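Side-chain contact in protein stn1 (Schizosaccharomyces pombe, PDB 3KF6), which is required for telomere maintenance, binds single-stranded telomeric DNA and pairs with ten1, this chain being its N-terminal OB-fold part: residues S24-H27 / K28-F31. Residues are numbered along the deposited sequence; the frame is centred on the assembly and turned at random.
Sequences SDVH and KISF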
ATOM      1  N   SER A  24      -0.762   1.794  -9.512  1.00 15.56           N
ATOM      2  CA  SER A  24      -0.681   1.151 -10.818  1.00 16.69           C
ATOM      3  C   SER A  24      -1.229   2.089 -11.901  1.00 16.61           C
ATOM      4  O   SER A  24      -0.731   2.098 -13.024  1.00 18.15           O
ATOM      5  CB  SER A  24      -1.463  -0.161 -10.820  1.00 17.48           C
ATOM      6  OG  SER A  24      -2.831   0.063 -10.553  1.00 19.31           O
ATOM      7  N   ASP A  25      -2.243   2.881 -11.563  1.00 16.93           N
ATOM      8  CA  ASP A  25      -2.823   3.808 -12.533  1.00 16.77           C
ATOM      9  C   ASP A  25      -1.931   5.027 -12.729  1.00 17.86           C
ATOM     10  O   ASP A  25      -1.891   5.617 -13.816  1.00 18.43           O
ATOM     11  CB  ASP A  25      -4.232   4.238 -12.099  1.00 16.29           C
ATOM     12  CG  ASP A  25      -5.241   3.106 -12.214  1.00 19.44           C
ATOM     13  OD1 ASP A  25      -5.175   2.365 -13.220  1.00 19.11           O
ATOM     14  OD2 ASP A  25      -6.098   2.960 -11.317  1.00 18.96           O
ATOM     15  N   VAL A  26      -1.210   5.411 -11.681  1.00 18.68           N
ATOM     16  CA  VAL A  26      -0.298   6.546 -11.787  1.00 17.51           C
ATOM     17  C   VAL A  26       0.748   6.198 -12.851  1.00 19.86           C
ATOM     18  O   VAL A  26       1.095   7.033 -13.690  1.00 19.92           O
ATOM     19  CB  VAL A  26       0.387   6.837 -10.426  1.00 16.91           C
ATOM     20  CG1 VAL A  26       1.445   7.924 -10.583  1.00 19.06           C
ATOM     21  CG2 VAL A  26      -0.654   7.287  -9.418  1.00 17.98           C
ATOM     22  N   HIS A  27       1.221   4.956 -12.830  1.00 19.54           N
ATOM     23  CA  HIS A  27       2.218   4.493 -13.801  1.00 21.00           C
ATOM     24  C   HIS A  27       1.655   4.365 -15.213  1.00 22.68           C
ATOM     25  O   HIS A  27       2.398   4.088 -16.157  1.00 23.05           O
ATOM     26  CB  HIS A  27       2.804   3.146 -13.361  1.00 19.81           C
ATOM     27  CG  HIS A  27       3.831   3.258 -12.276  1.00 20.49           C
ATOM     28  ND1 HIS A  27       5.118   3.694 -12.513  1.00 21.10           N
ATOM     29  CD2 HIS A  27       3.757   3.007 -10.947  1.00 18.75           C
ATOM     30  CE1 HIS A  27       5.792   3.707 -11.376  1.00 21.54           C
ATOM     31  NE2 HIS A  27       4.989   3.296 -10.410  1.00 21.22           N
ATOM     32  N   LYS A  28       0.349   4.570 -15.359  1.00 23.13           N
ATOM     33  CA  LYS A  28      -0.289   4.471 -16.668  1.00 25.56           C
ATOM     34  C   LYS A  28      -0.603   5.831 -17.279  1.00 26.35           C
ATOM     35  O   LYS A  28      -1.092   5.916 -18.407  1.00 27.28           O
ATOM     36  CB  LYS A  28      -1.570   3.638 -16.570  1.00 26.03           C
ATOM     37  CG  LYS A  28      -1.311   2.162 -16.334  1.00 28.57           C
ATOM     38  CD  LYS A  28      -2.608   1.384 -16.204  1.00 30.86           C
ATOM     39  CE  LYS A  28      -2.336  -0.082 -15.911  1.00 32.79           C
ATOM     40  NZ  LYS A  28      -3.589  -0.853 -15.679  1.00 36.11           N
ATOM     41  N   ILE A  29      -0.331   6.895 -16.533  1.00 25.24           N
ATOM     42  CA  ILE A  29      -0.579   8.242 -17.032  1.00 27.03           C
ATOM     43  C   ILE A  29       0.360   8.488 -18.209  1.00 28.79           C
ATOM     44  O   ILE A  29       1.541   8.151 -18.151  1.00 29.22           O
ATOM     45  CB  ILE A  29      -0.317   9.307 -15.945  1.00 25.51           C
ATOM     46  CG1 ILE A  29      -1.311   9.134 -14.791  1.00 24.43           C
ATOM     47  CG2 ILE A  29      -0.450  10.710 -16.541  1.00 26.15           C
ATOM     48  CD1 ILE A  29      -1.015  10.012 -13.589  1.00 22.99           C
ATOM     49  N   SER A  30      -0.175   9.067 -19.278  1.00 31.74           N
ATOM     50  CA  SER A  30       0.621   9.346 -20.467  1.00 34.11           C
ATOM     51  C   SER A  30       1.174  10.767 -20.469  1.00 36.52           C
ATOM     52  O   SER A  30       0.481  11.721 -20.105  1.00 34.73           O
ATOM     53  CB  SER A  30      -0.219   9.119 -21.728  1.00 35.15           C
ATOM     54  OG  SER A  30      -1.380   9.931 -21.725  1.00 37.42           O
ATOM     55  N   PHE A  31       2.431  10.898 -20.870  1.00 40.12           N
ATOM     56  CA  PHE A  31       3.068  12.197 -20.946  1.00 44.01           C
ATOM     57  C   PHE A  31       3.592  12.440 -22.342  1.00 46.97           C
ATOM     58  O   PHE A  31       3.841  11.521 -23.114  1.00 47.93           O
ATOM     59  CB  PHE A  31       4.233  12.311 -19.957  1.00 44.08           C
ATOM     60  CG  PHE A  31       3.812  12.322 -18.523  1.00 43.57           C
ATOM     61  CD1 PHE A  31       3.585  11.136 -17.834  1.00 43.59           C
ATOM     62  CD2 PHE A  31       3.640  13.530 -17.857  1.00 44.24           C
ATOM     63  CE1 PHE A  31       3.190  11.156 -16.496  1.00 44.47           C
ATOM     64  CE2 PHE A  31       3.246  13.558 -16.525  1.00 44.44           C
ATOM     65  CZ  PHE A  31       3.021  12.371 -15.845  1.00 44.40           C
TER
HETATM   66  O   HOH W   1      -3.957   0.015 -13.053  1.00 29.36           O
HETATM   67  O   HOH W   2       2.768   7.630 -15.755  1.00 32.48           O
HETATM   68  O   HOH W   3       2.972   5.503 -19.175  1.00 50.55           O
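K28 and I29 fold back on D25 and V26 in a local turn contact, at the turn that follows the short helix around 23-26 and leads toward strand 40-42. V26 to I29 form a type I beta turn, its I29 N to V26 O bond (3.2 Å) nearly straight at 165°; one residue earlier and overlapping it, K28 N donates to D25 O (2.9 Å). K28 suits the solvent-facing side: with CG anti to its carbonyl carbon (chi1 -71°) and the chain extended beyond, its methylenes run back alongside S24 and D25, CG 3.4 Å from S24 O. K28 NZ is 4.3 Å from D25 OD1, too far for a salt bridge, but one water accepts from NZ, donates to OD1 and hydrogen-bonds S24 OG. D25 is buried, and the salt bridge from OD2 to K143 probably offsets its charge. I29, branched and apolar, lays CG1 3.4 Å from V26 O and brings CD1 toward V26 CG1. Shortened to an alanine, I29 would lose CG1 and CD1, and the apolar contact with V26 and I109 would probably go with them. Among its neighbours, I29 touches strand 102-110, D25 reaches helix 130-153, and H27 NE2 hydrogen-bonds V77 O at the start of strand 77-83.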